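Local structure of putative beta-glucosidase (Bifidobacterium adolescentis, 5WAB) at residues 166-171 with 516-520; 336-342 with 375-381; 16-20 with 32-37; 494-500 with 538-544. The protein is a glycoside hydrolase family 3 beta-glucosidase, which splits terminal beta-glucosidic bonds, and is predicted to release arabinopyranose from the ginsenoside Rb2. One frame throughout, in Å; residues are numbered along the deposited sequence.

Interaction 1: 166-171 with 516-520; sequences RVSANI and GHVDY
S168 and N170 pair with the strand at H517 to D519 in parallel register, and four backbone bonds zip the two together. S168 N donates to G516 O at 2.8 Å. V518 N answers to S168 O. N170 uses both its backbone groups: its N donates to V518 O, and its O accepts from Y520 N at 2.9 Å.

Above this ladder the side chains of S168, N170, H517 and D519 share one face of the sheet. N170 and D519 lie side by side and point the same way. N170 ND2 donates to D519 OD1 at 3.0 Å, with the acceptor in the plane of the amide. H517 ND1 donates to the same D519 OD1 at 3.1 Å. The imidazole reaches it because its CG sits between the backbone N and the carbonyl carbon (chi1 66°). The other end of the amide, N170 OD1, accepts from S168 OG at 2.7 Å. S168 OG also bonds to G205 N. An alanine in place of N170 would probably cost D519 OD1 one of its two donors and S168 OG this acceptor.

On the face of A169 and V518, V518 CG1 meets V167 CG2. Beyond N170, I171 CG1 sits over one face of the Y520 ring, 3.8 Å from its centroid. A169 CB touches the ring near Y520 CZ. Y520 OH bonds to N159, and R114 makes a cation-pi contact with the ring. This sheet joins the N-terminal and C-terminal family regions. Two N-H donors grip D519 OD1 from opposite faces, which fixes the carboxylate against both H517 and N170.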
loop_
_atom_site.group_PDB
_atom_site.type_symbol
_atom_site.label_atom_id
_atom_site.label_comp_id
_atom_site.label_asym_id
_atom_site.label_seq_id
_atom_site.Cartn_x
_atom_site.Cartn_y
_atom_site.Cartn_z
ATOM N N ARG A 166 1.148 -13.279 -18.369
ATOM C CA ARG A 166 2.240 -13.922 -19.084
ATOM C C ARG A 166 3.593 -13.271 -18.825
ATOM O O ARG A 166 4.619 -13.956 -18.878
ATOM C CB ARG A 166 1.941 -13.928 -20.585
ATOM C CG ARG A 166 0.762 -14.809 -20.975
ATOM C CD ARG A 166 0.521 -14.778 -22.474
ATOM N NE ARG A 166 0.305 -13.411 -22.944
ATOM C CZ ARG A 166 0.067 -13.081 -24.208
ATOM N NH1 ARG A 166 0.015 -14.022 -25.140
ATOM N NH2 ARG A 166 -0.126 -11.809 -24.537
ATOM N N VAL A 167 3.616 -11.963 -18.547
ATOM C CA VAL A 167 4.880 -11.231 -18.565
ATOM C C VAL A 167 5.820 -11.764 -17.490
ATOM O O VAL A 167 5.396 -12.190 -16.406
ATOM C CB VAL A 167 4.655 -9.715 -18.408
ATOM C CG1 VAL A 167 4.252 -9.352 -16.990
ATOM C CG2 VAL A 167 5.897 -8.955 -18.794
ATOM N N SER A 168 7.110 -11.767 -17.803
ATOM C CA SER A 168 8.141 -12.121 -16.844
ATOM C C SER A 168 8.782 -10.840 -16.332
ATOM O O SER A 168 9.428 -10.114 -17.095
ATOM C CB SER A 168 9.187 -13.027 -17.491
ATOM O OG SER A 168 10.328 -13.172 -16.662
ATOM N N ALA A 169 8.611 -10.565 -15.046
ATOM C CA ALA A 169 9.328 -9.461 -14.428
ATOM C C ALA A 169 10.750 -9.943 -14.190
ATOM O O ALA A 169 10.985 -10.799 -13.334
ATOM C CB ALA A 169 8.653 -9.025 -13.130
ATOM N N ASN A 170 11.690 -9.416 -14.971
ATOM C CA ASN A 170 13.099 -9.778 -14.869
ATOM C C ASN A 170 13.779 -8.786 -13.934
ATOM O O ASN A 170 13.988 -7.619 -14.290
ATOM C CB ASN A 170 13.748 -9.806 -16.251
ATOM C CG ASN A 170 13.135 -10.859 -17.157
ATOM O OD1 ASN A 170 12.673 -11.899 -16.685
ATOM N ND2 ASN A 170 13.117 -10.595 -18.461
ATOM N N ILE A 171 14.120 -9.256 -12.740
ATOM C CA ILE A 171 14.527 -8.408 -11.627
ATOM C C ILE A 171 15.824 -8.948 -11.048
ATOM O O ILE A 171 15.993 -10.166 -10.916
ATOM C CB ILE A 171 13.438 -8.377 -10.534
ATOM C CG1 ILE A 171 12.060 -8.142 -11.153
ATOM C CG2 ILE A 171 13.757 -7.319 -9.482
ATOM C CD1 ILE A 171 10.938 -8.214 -10.153
ATOM N N GLY A 516 6.574 -10.422 -23.854
ATOM C CA GLY A 516 6.450 -11.289 -22.705
ATOM C C GLY A 516 7.387 -11.010 -21.550
ATOM O O GLY A 516 7.449 -11.824 -20.623
ATOM N N HIS A 517 8.130 -9.905 -21.562
ATOM C CA HIS A 517 9.027 -9.632 -20.449
ATOM C C HIS A 517 9.169 -8.136 -20.230
ATOM O O HIS A 517 9.042 -7.340 -21.160
ATOM C CB HIS A 517 10.406 -10.257 -20.666
ATOM C CG HIS A 517 11.170 -9.671 -21.812
ATOM N ND1 HIS A 517 12.092 -8.659 -21.653
ATOM C CD2 HIS A 517 11.171 -9.976 -23.132
ATOM C CE1 HIS A 517 12.617 -8.357 -22.827
ATOM N NE2 HIS A 517 12.075 -9.143 -23.742
ATOM N N VAL A 518 9.439 -7.768 -18.979
ATOM C CA VAL A 518 9.726 -6.390 -18.595
ATOM C C VAL A 518 10.921 -6.409 -17.641
ATOM O O VAL A 518 10.884 -7.077 -16.600
ATOM C CB VAL A 518 8.506 -5.692 -17.958
ATOM C CG1 VAL A 518 7.897 -6.530 -16.833
ATOM C CG2 VAL A 518 8.867 -4.301 -17.482
ATOM N N ASP A 519 11.995 -5.715 -18.017
ATOM C CA ASP A 519 13.255 -5.745 -17.285
ATOM C C ASP A 519 13.306 -4.579 -16.303
ATOM O O ASP A 519 13.245 -3.414 -16.710
ATOM C CB ASP A 519 14.433 -5.677 -18.253
ATOM C CG ASP A 519 14.377 -6.757 -19.308
ATOM O OD1 ASP A 519 13.658 -7.760 -19.096
ATOM O OD2 ASP A 519 15.057 -6.612 -20.347
ATOM N N TYR A 520 13.401 -4.882 -15.010
ATOM C CA TYR A 520 13.452 -3.830 -13.993
ATOM C C TYR A 520 14.853 -3.211 -13.981
ATOM O O TYR A 520 15.629 -3.338 -13.030
ATOM C CB TYR A 520 13.071 -4.388 -12.632
ATOM C CG TYR A 520 11.595 -4.683 -12.452
ATOM C CD1 TYR A 520 10.743 -4.853 -13.544
ATOM C CD2 TYR A 520 11.056 -4.807 -11.179
ATOM C CE1 TYR A 520 9.393 -5.127 -13.360
ATOM C CE2 TYR A 520 9.720 -5.079 -10.988
ATOM C CZ TYR A 520 8.894 -5.242 -12.074
ATOM O OH TYR A 520 7.568 -5.515 -11.850
#

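Interaction 2: 336-342 with 375-381; sequences VIGEFAR and FAPGFTL
R342 and F375 cross at about a right angle, the guanidinium and ring planes 69° apart. F375 CE2 stands over the centre of one guanidinium face, 3.6 Å from R342 CZ. R342 NH2 also touches P377 CG at 3.4 Å. The edge of the F375 ring meets G338 O.

A second group of side chains gathers round L381. Its CD2 stands over one face of the F340 ring, 3.7 Å from the centroid. L381 CG packs on E339 CG. The F340 and F379 rings meet obliquely, with planes at 57°, and F340 CE2 is 3.7 Å from F379 CE1. F379 CE2 also lies against G338 CA.

Within segment 336-342, E339 fixes R342 side-on: R342 NH2 donates to E339 OE1 at 2.7 Å, and R342 NE to E339 OE2. The arginine can fold back onto this carboxylate because its chain bends at chi3 (47°). The backbone is set by two bonds between the strands. A376 N donates to V336 O at 3.1 Å, and G338 N to A376 O at 3.2 Å. In the second shell, T343 is a further partner of E339 OE2. Helix 362-368 packs on F375 and R342 through L363, while helix 428-438 touches F340 and F379 through Q430.

V336 and I337 pair in parallel with F375 and A376. Strand 373-376 is an outermost strand of the mixed six-stranded sheet. Both segments leave their strands at the C-terminal ends of the pair. This is the helix-flanked sheet of the GH3 C-terminal domain, an alpha/beta sandwich.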
loop_
_atom_site.group_PDB
_atom_site.type_symbol
_atom_site.label_atom_id
_atom_site.label_comp_id
_atom_site.label_asym_id
_atom_site.label_seq_id
_atom_site.Cartn_x
_atom_site.Cartn_y
_atom_site.Cartn_z
ATOM N N VAL A 336 -19.810 25.210 -5.071
ATOM C CA VAL A 336 -19.299 23.860 -5.250
ATOM C C VAL A 336 -19.450 23.508 -6.723
ATOM O O VAL A 336 -20.558 23.552 -7.272
ATOM C CB VAL A 336 -20.026 22.856 -4.343
ATOM C CG1 VAL A 336 -19.554 21.446 -4.639
ATOM C CG2 VAL A 336 -19.796 23.204 -2.877
ATOM N N ILE A 337 -18.329 23.187 -7.372
ATOM C CA ILE A 337 -18.288 22.898 -8.801
ATOM C C ILE A 337 -17.597 21.559 -9.018
ATOM O O ILE A 337 -16.576 21.266 -8.389
ATOM C CB ILE A 337 -17.573 24.015 -9.595
ATOM C CG1 ILE A 337 -18.272 25.359 -9.388
ATOM C CG2 ILE A 337 -17.525 23.687 -11.079
ATOM C CD1 ILE A 337 -17.607 26.488 -10.121
ATOM N N GLY A 338 -18.155 20.750 -9.913
ATOM C CA GLY A 338 -17.563 19.452 -10.226
ATOM C C GLY A 338 -18.531 18.338 -9.882
ATOM O O GLY A 338 -19.040 18.240 -8.765
ATOM N N GLU A 339 -18.782 17.475 -10.872
ATOM C CA GLU A 339 -19.742 16.387 -10.714
ATOM C C GLU A 339 -19.324 15.405 -9.622
ATOM O O GLU A 339 -20.171 14.666 -9.109
ATOM C CB GLU A 339 -19.926 15.665 -12.053
ATOM C CG GLU A 339 -21.004 14.590 -12.070
ATOM C CD GLU A 339 -22.359 15.124 -11.664
ATOM O OE1 GLU A 339 -22.680 16.274 -12.034
ATOM O OE2 GLU A 339 -23.110 14.393 -10.984
ATOM N N PHE A 340 -18.037 15.366 -9.270
ATOM C CA PHE A 340 -17.589 14.489 -8.193
ATOM C C PHE A 340 -18.262 14.834 -6.870
ATOM O O PHE A 340 -18.390 13.970 -5.995
ATOM C CB PHE A 340 -16.069 14.574 -8.033
ATOM C CG PHE A 340 -15.296 14.035 -9.205
ATOM C CD1 PHE A 340 -15.200 12.670 -9.419
ATOM C CD2 PHE A 340 -14.648 14.890 -10.077
ATOM C CE1 PHE A 340 -14.480 12.170 -10.492
ATOM C CE2 PHE A 340 -13.927 14.395 -11.149
ATOM C CZ PHE A 340 -13.845 13.034 -11.358
ATOM N N ALA A 341 -18.692 16.086 -6.701
ATOM C CA ALA A 341 -19.342 16.478 -5.456
ATOM C C ALA A 341 -20.738 15.887 -5.330
ATOM O O ALA A 341 -21.215 15.669 -4.210
ATOM C CB ALA A 341 -19.402 17.998 -5.355
ATOM N N ARG A 342 -21.413 15.637 -6.449
ATOM C CA ARG A 342 -22.724 15.001 -6.426
ATOM C C ARG A 342 -22.660 13.504 -6.697
ATOM O O ARG A 342 -23.381 12.735 -6.055
ATOM C CB ARG A 342 -23.666 15.687 -7.418
ATOM C CG ARG A 342 -25.064 15.103 -7.440
ATOM C CD ARG A 342 -25.958 15.873 -8.383
ATOM N NE ARG A 342 -25.339 16.123 -9.675
ATOM C CZ ARG A 342 -25.949 16.764 -10.665
ATOM N NH1 ARG A 342 -27.188 17.205 -10.495
ATOM N NH2 ARG A 342 -25.329 16.962 -11.820
ATOM N N PHE A 375 -24.420 24.907 -6.393
ATOM C CA PHE A 375 -23.776 23.804 -7.085
ATOM C C PHE A 375 -23.917 23.949 -8.591
ATOM O O PHE A 375 -24.968 24.356 -9.092
ATOM C CB PHE A 375 -24.353 22.463 -6.638
ATOM C CG PHE A 375 -23.863 21.296 -7.443
ATOM C CD1 PHE A 375 -22.550 20.871 -7.344
ATOM C CD2 PHE A 375 -24.730 20.598 -8.266
ATOM C CE1 PHE A 375 -22.100 19.789 -8.075
ATOM C CE2 PHE A 375 -24.292 19.511 -8.993
ATOM C CZ PHE A 375 -22.973 19.107 -8.901
ATOM N N ALA A 376 -22.844 23.615 -9.304
ATOM C CA ALA A 376 -22.855 23.539 -10.745
ATOM C C ALA A 376 -22.012 22.326 -11.117
ATOM O O ALA A 376 -20.865 22.205 -10.648
ATOM C CB ALA A 376 -22.304 24.808 -11.401
ATOM N N PRO A 377 -22.543 21.406 -11.927
ATOM C CA PRO A 377 -21.737 20.231 -12.305
ATOM C C PRO A 377 -20.457 20.606 -13.026
ATOM O O PRO A 377 -19.407 20.003 -12.775
ATOM C CB PRO A 377 -22.688 19.428 -13.207
ATOM C CG PRO A 377 -24.061 19.926 -12.866
ATOM C CD PRO A 377 -23.893 21.370 -12.511
ATOM N N GLY A 378 -20.511 21.600 -13.903
ATOM C CA GLY A 378 -19.336 22.038 -14.648
ATOM C C GLY A 378 -18.917 21.131 -15.772
ATOM O O GLY A 378 -18.678 21.594 -16.891
ATOM N N PHE A 379 -18.828 19.831 -15.506
ATOM C CA PHE A 379 -18.382 18.867 -16.498
ATOM C C PHE A 379 -19.057 17.534 -16.212
ATOM O O PHE A 379 -19.681 17.340 -15.166
ATOM C CB PHE A 379 -16.854 18.736 -16.496
ATOM C CG PHE A 379 -16.278 18.379 -15.152
ATOM C CD1 PHE A 379 -16.068 17.055 -14.797
ATOM C CD2 PHE A 379 -15.947 19.368 -14.241
ATOM C CE1 PHE A 379 -15.539 16.728 -13.562
ATOM C CE2 PHE A 379 -15.420 19.046 -13.003
ATOM C CZ PHE A 379 -15.215 17.727 -12.664
ATOM N N THR A 380 -18.932 16.616 -17.159
ATOM C CA THR A 380 -19.465 15.273 -17.004
ATOM C C THR A 380 -18.341 14.280 -16.736
ATOM O O THR A 380 -17.177 14.516 -17.066
ATOM C CB THR A 380 -20.257 14.867 -18.247
ATOM O OG1 THR A 380 -19.445 15.049 -19.411
ATOM C CG2 THR A 380 -21.508 15.718 -18.369
ATOM N N LEU A 381 -18.704 13.161 -16.103
ATOM C CA LEU A 381 -17.738 12.128 -15.749
ATOM C C LEU A 381 -17.517 11.120 -16.868
ATOM O O LEU A 381 -17.200 9.956 -16.598
ATOM C CB LEU A 381 -18.174 11.422 -14.464
ATOM C CG LEU A 381 -18.296 12.332 -13.235
ATOM C CD1 LEU A 381 -18.638 11.535 -11.978
ATOM C CD2 LEU A 381 -17.029 13.151 -13.032
#

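Interaction 3: 16-20 with 32-37; sequences EKASL and VEAKGI
E16 and K35 form the one salt bridge of this contact. K35 NZ donates to E16 OE1 at 2.9 Å, on the syn lone pair, the side facing the other carboxylate oxygen. The two side chains cross at about a right angle. Both are extended beyond CG, and they meet at their charged ends. The methylene K35 CE also lies beside the carboxylate, 3.5 Å from E16 OE2. Neither charged group depends on this bond alone. K35 NZ also donates to the backbone oxygen of D11, and E16 OE1 accepts from the backbone N of T13. The lysine is thus tied both to the helix and to the chain just before it.

The apolar contacts gather on L20 CD2. It meets V32 CG2 at 3.7 Å and reaches I37 CG2 at 4.2 Å, and so touches both ends of the loop segment. The other methyl of V32 makes plain van der Waals contact with the glutamate: V32 CG1 lies 4.0 Å from E16 OE2. The split follows from chi1 of V32 (-166°), which puts CG1 anti to the backbone N and CG2 beside it.

Bonds within each segment keep its shape. V32 O accepts from K35 N and from I37 N, at 3.0 Å each. In the helix, S19 OG donates to E16 O, a side-chain-to-backbone bond.

Segment 16-20 lies on helix 14-19 and runs on to L20, and 32-37 belongs to the loop leading to strand 41-44. Helix 271-292 packs against both L20 and I37 through V282. Helix 257-265 touches the helical segment at A18 and S19.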
loop_
_atom_site.group_PDB
_atom_site.type_symbol
_atom_site.label_atom_id
_atom_site.label_comp_id
_atom_site.label_asym_id
_atom_site.label_seq_id
_atom_site.Cartn_x
_atom_site.Cartn_y
_atom_site.Cartn_z
ATOM N N GLU A 16 -9.064 -37.469 -0.361
ATOM C CA GLU A 16 -9.445 -36.341 0.481
ATOM C C GLU A 16 -8.288 -35.367 0.663
ATOM O O GLU A 16 -8.496 -34.151 0.702
ATOM C CB GLU A 16 -9.963 -36.843 1.824
ATOM C CG GLU A 16 -11.306 -37.542 1.689
ATOM C CD GLU A 16 -11.715 -38.293 2.940
ATOM O OE1 GLU A 16 -10.828 -38.610 3.763
ATOM O OE2 GLU A 16 -12.929 -38.561 3.103
ATOM N N LYS A 17 -7.064 -35.879 0.793
ATOM C CA LYS A 17 -5.911 -34.992 0.887
ATOM C C LYS A 17 -5.771 -34.136 -0.364
ATOM O O LYS A 17 -5.595 -32.913 -0.281
ATOM C CB LYS A 17 -4.635 -35.806 1.098
ATOM C CG LYS A 17 -4.520 -36.504 2.427
ATOM C CD LYS A 17 -3.186 -37.231 2.489
ATOM C CE LYS A 17 -3.072 -38.081 3.723
ATOM N NZ LYS A 17 -1.787 -38.831 3.741
ATOM N N ALA A 18 -5.849 -34.768 -1.540
ATOM C CA ALA A 18 -5.684 -34.036 -2.789
ATOM C C ALA A 18 -6.807 -33.037 -3.018
ATOM O O ALA A 18 -6.573 -31.975 -3.604
ATOM C CB ALA A 18 -5.589 -35.005 -3.967
ATOM N N SER A 19 -8.027 -33.344 -2.566
ATOM C CA SER A 19 -9.119 -32.399 -2.781
ATOM C C SER A 19 -8.879 -31.103 -2.021
ATOM O O SER A 19 -9.288 -30.032 -2.481
ATOM C CB SER A 19 -10.465 -33.010 -2.379
ATOM O OG SER A 19 -10.543 -33.248 -0.986
ATOM N N LEU A 20 -8.209 -31.176 -0.869
ATOM C CA LEU A 20 -7.957 -29.977 -0.082
ATOM C C LEU A 20 -7.041 -28.990 -0.793
ATOM O O LEU A 20 -7.011 -27.813 -0.418
ATOM C CB LEU A 20 -7.342 -30.355 1.266
ATOM C CG LEU A 20 -8.234 -31.054 2.285
ATOM C CD1 LEU A 20 -7.429 -31.296 3.542
ATOM C CD2 LEU A 20 -9.477 -30.234 2.594
ATOM N N VAL A 32 -14.496 -31.067 3.349
ATOM C CA VAL A 32 -14.607 -32.483 3.671
ATOM C C VAL A 32 -15.475 -32.535 4.922
ATOM O O VAL A 32 -14.988 -32.829 6.021
ATOM C CB VAL A 32 -13.229 -33.132 3.893
ATOM C CG1 VAL A 32 -13.343 -34.654 3.895
ATOM C CG2 VAL A 32 -12.231 -32.661 2.847
ATOM N N GLU A 33 -16.763 -32.203 4.763
ATOM C CA GLU A 33 -17.658 -32.099 5.911
ATOM C C GLU A 33 -17.822 -33.429 6.632
ATOM O O GLU A 33 -18.123 -33.447 7.831
ATOM C CB GLU A 33 -19.020 -31.556 5.479
ATOM C CG GLU A 33 -19.081 -30.040 5.307
ATOM C CD GLU A 33 -18.674 -29.589 3.914
ATOM O OE1 GLU A 33 -18.334 -30.459 3.080
ATOM O OE2 GLU A 33 -18.698 -28.364 3.651
ATOM N N ALA A 34 -17.631 -34.550 5.931
ATOM C CA ALA A 34 -17.779 -35.856 6.567
ATOM C C ALA A 34 -16.727 -36.095 7.639
ATOM O O ALA A 34 -16.913 -36.969 8.492
ATOM C CB ALA A 34 -17.706 -36.966 5.520
ATOM N N LYS A 35 -15.629 -35.347 7.615
ATOM C CA LYS A 35 -14.554 -35.538 8.573
ATOM C C LYS A 35 -14.245 -34.238 9.300
ATOM O O LYS A 35 -13.126 -34.032 9.777
ATOM C CB LYS A 35 -13.317 -36.116 7.890
ATOM C CG LYS A 35 -13.603 -37.490 7.303
ATOM C CD LYS A 35 -12.352 -38.205 6.858
ATOM C CE LYS A 35 -12.668 -39.620 6.452
ATOM N NZ LYS A 35 -11.441 -40.328 6.018
ATOM N N GLY A 36 -15.240 -33.357 9.385
ATOM C CA GLY A 36 -15.133 -32.157 10.189
ATOM C C GLY A 36 -14.298 -31.042 9.615
ATOM O O GLY A 36 -13.757 -30.234 10.376
ATOM N N ILE A 37 -14.171 -30.972 8.298
ATOM C CA ILE A 37 -13.433 -29.907 7.634
ATOM C C ILE A 37 -14.409 -29.128 6.762
ATOM O O ILE A 37 -14.674 -29.505 5.619
ATOM C CB ILE A 37 -12.263 -30.463 6.806
ATOM C CG1 ILE A 37 -11.346 -31.303 7.693
ATOM C CG2 ILE A 37 -11.480 -29.319 6.176
ATOM C CD1 ILE A 37 -10.158 -31.863 6.955
#

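Interaction 4: 494-500 with 538-544; sequences LAQTIPM and VDYPFGF
A classic beta bulge joins the short strand at I498 to the chain at D539 and Y540. I498 and Y540 are an antiparallel hydrogen-bonded pair. I498 N donates to Y540 O at 3.0 Å, and Y540 N returns the bond to I498 O at 3.1 Å. I498 O also takes a weak bond from D539 N, so two successive residues face one. The side chains of I498 and Y540 run side by side, with I498 CD1 4.0 Å from Y540 CD2. L319 of strand 317-321 touches both.

A water bridges the two chains beyond the bulge, donating to P499 O and to D539 OD2. M500 SD rests on D539 CA at 3.7 Å.

At the other end of the contact, P541 to F544 form a type II beta turn within the GH3 C-terminal family region. L494 grips this turn with its backbone: L494 N donates to F544 O, and G543 N to L494 O at 2.7 Å. L494 CD1 packs on Y540 CB at 3.5 Å. The F542 ring turns its edge to A495 O, 3.7 Å from F542 CE1. Its CG lies anti to the backbone N (chi1 174°), which carries the ring alongside the backbone of A495. An alanine in place of F542 would probably open a gap beside A495 and leave Y528 without its stacking partner. L131 of helix 129-144 touches both F542 and A495.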
loop_
_atom_site.group_PDB
_atom_site.type_symbol
_atom_site.label_atom_id
_atom_site.label_comp_id
_atom_site.label_asym_id
_atom_site.label_seq_id
_atom_site.Cartn_x
_atom_site.Cartn_y
_atom_site.Cartn_z
ATOM N N LEU A 494 2.353 12.111 1.617
ATOM C CA LEU A 494 2.383 11.332 0.387
ATOM C C LEU A 494 3.085 9.999 0.613
ATOM O O LEU A 494 4.220 9.952 1.095
ATOM C CB LEU A 494 3.091 12.114 -0.722
ATOM C CG LEU A 494 2.331 13.267 -1.373
ATOM C CD1 LEU A 494 3.174 13.897 -2.462
ATOM C CD2 LEU A 494 1.004 12.788 -1.934
ATOM N N ALA A 495 2.384 8.915 0.285
ATOM C CA ALA A 495 2.965 7.584 0.188
ATOM C C ALA A 495 3.480 7.296 -1.217
ATOM O O ALA A 495 3.945 6.181 -1.488
ATOM C CB ALA A 495 1.936 6.528 0.595
ATOM N N GLN A 496 3.413 8.293 -2.098
ATOM C CA GLN A 496 3.761 8.189 -3.504
ATOM C C GLN A 496 4.371 9.518 -3.925
ATOM O O GLN A 496 3.899 10.581 -3.508
ATOM C CB GLN A 496 2.508 7.878 -4.334
ATOM C CG GLN A 496 2.694 6.980 -5.545
ATOM C CD GLN A 496 1.357 6.521 -6.128
ATOM O OE1 GLN A 496 0.295 6.772 -5.554
ATOM N NE2 GLN A 496 1.406 5.857 -7.276
ATOM N N THR A 497 5.418 9.458 -4.742
ATOM C CA THR A 497 6.006 10.668 -5.302
ATOM C C THR A 497 5.111 11.225 -6.402
ATOM O O THR A 497 4.609 10.476 -7.245
ATOM C CB THR A 497 7.395 10.378 -5.869
ATOM O OG1 THR A 497 8.279 9.993 -4.810
ATOM C CG2 THR A 497 7.955 11.609 -6.590
ATOM N N ILE A 498 4.919 12.543 -6.403
ATOM C CA ILE A 498 4.244 13.206 -7.518
ATOM C C ILE A 498 5.297 13.848 -8.414
ATOM O O ILE A 498 5.846 14.905 -8.067
ATOM C CB ILE A 498 3.238 14.256 -7.036
ATOM C CG1 ILE A 498 2.211 13.630 -6.102
ATOM C CG2 ILE A 498 2.545 14.885 -8.232
ATOM C CD1 ILE A 498 1.137 14.608 -5.653
ATOM N N PRO A 499 5.594 13.276 -9.574
ATOM C CA PRO A 499 6.687 13.795 -10.401
ATOM C C PRO A 499 6.228 14.960 -11.269
ATOM O O PRO A 499 5.037 15.229 -11.425
ATOM C CB PRO A 499 7.073 12.588 -11.256
ATOM C CG PRO A 499 5.775 11.853 -11.425
ATOM C CD PRO A 499 5.004 12.050 -10.141
ATOM N N MET A 500 7.215 15.661 -11.836
ATOM C CA MET A 500 6.899 16.709 -12.799
ATOM C C MET A 500 6.399 16.126 -14.116
ATOM O O MET A 500 5.668 16.795 -14.852
ATOM C CB MET A 500 8.115 17.602 -13.036
ATOM C CG MET A 500 8.486 18.499 -11.854
ATOM S SD MET A 500 7.135 19.571 -11.318
ATOM C CE MET A 500 6.974 20.672 -12.719
ATOM N N VAL A 538 10.850 17.207 -8.416
ATOM C CA VAL A 538 9.551 16.557 -8.396
ATOM C C VAL A 538 8.517 17.616 -8.054
ATOM O O VAL A 538 8.841 18.700 -7.563
ATOM C CB VAL A 538 9.484 15.392 -7.389
ATOM C CG1 VAL A 538 10.421 14.273 -7.811
ATOM C CG2 VAL A 538 9.836 15.893 -5.993
ATOM N N ASP A 539 7.255 17.296 -8.328
ATOM C CA ASP A 539 6.189 18.229 -7.983
ATOM C C ASP A 539 5.957 18.242 -6.476
ATOM O O ASP A 539 6.015 19.298 -5.838
ATOM C CB ASP A 539 4.909 17.870 -8.736
ATOM C CG ASP A 539 3.973 19.049 -8.886
ATOM O OD1 ASP A 539 4.373 20.181 -8.541
ATOM O OD2 ASP A 539 2.833 18.842 -9.348
ATOM N N TYR A 540 5.711 17.070 -5.886
ATOM C CA TYR A 540 5.572 16.957 -4.444
ATOM C C TYR A 540 6.299 15.694 -3.988
ATOM O O TYR A 540 6.064 14.605 -4.549
ATOM C CB TYR A 540 4.097 16.934 -4.033
ATOM C CG TYR A 540 3.356 18.187 -4.457
ATOM C CD1 TYR A 540 3.324 19.313 -3.641
ATOM C CD2 TYR A 540 2.712 18.254 -5.690
ATOM C CE1 TYR A 540 2.659 20.469 -4.037
ATOM C CE2 TYR A 540 2.046 19.400 -6.092
ATOM C CZ TYR A 540 2.023 20.505 -5.263
ATOM O OH TYR A 540 1.360 21.646 -5.662
ATOM N N PRO A 541 7.190 15.801 -3.006
ATOM C CA PRO A 541 8.047 14.667 -2.652
ATOM C C PRO A 541 7.344 13.654 -1.759
ATOM O O PRO A 541 6.330 13.928 -1.115
ATOM C CB PRO A 541 9.208 15.327 -1.903
ATOM C CG PRO A 541 8.577 16.517 -1.254
ATOM C CD PRO A 541 7.510 17.003 -2.214
ATOM N N PHE A 542 7.923 12.459 -1.738
ATOM C CA PHE A 542 7.468 11.401 -0.853
ATOM C C PHE A 542 7.472 11.883 0.594
ATOM O O PHE A 542 8.433 12.512 1.049
ATOM C CB PHE A 542 8.374 10.182 -1.030
ATOM C CG PHE A 542 8.100 9.066 -0.071
ATOM C CD1 PHE A 542 7.094 8.150 -0.324
ATOM C CD2 PHE A 542 8.865 8.924 1.076
ATOM C CE1 PHE A 542 6.845 7.118 0.558
ATOM C CE2 PHE A 542 8.623 7.900 1.959
ATOM C CZ PHE A 542 7.613 6.992 1.701
ATOM N N GLY A 543 6.388 11.599 1.314
ATOM C CA GLY A 543 6.262 12.013 2.697
ATOM C C GLY A 543 5.865 13.460 2.917
ATOM O O GLY A 543 5.941 13.935 4.055
ATOM N N PHE A 544 5.437 14.175 1.878
ATOM C CA PHE A 544 5.077 15.579 2.011
ATOM C C PHE A 544 3.598 15.739 2.341
ATOM O O PHE A 544 2.751 14.951 1.912
ATOM C CB PHE A 544 5.399 16.357 0.730
ATOM C CG PHE A 544 4.934 17.793 0.757
ATOM C CD1 PHE A 544 5.716 18.781 1.328
ATOM C CD2 PHE A 544 3.708 18.151 0.213
ATOM C CE1 PHE A 544 5.285 20.098 1.356
ATOM C CE2 PHE A 544 3.275 19.464 0.238
ATOM C CZ PHE A 544 4.063 20.438 0.807
HETATM O O HOH W 1 2.698 17.169 -11.662
#

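Interaction 3 comes first along the chain, near the N-terminus. Interaction 2 is nested inside the long loop closed by interaction 1. Interactions 1 and 4 alternate: strand 498-499 is followed by strand 517-519, which returns to 168-170, before 538-544 completes interaction 4. Their centres are 26 Å apart. Interactions 2 and 4 both belong to the GH3 C-terminal region, with centres 27 Å apart. Interactions 2 and 3 are the most distant pair, at 55 Å between centres. None of the four touch. The contacts thus fix separate places, and interaction 1 ties the N-terminal and C-terminal regions together through a shared sheet.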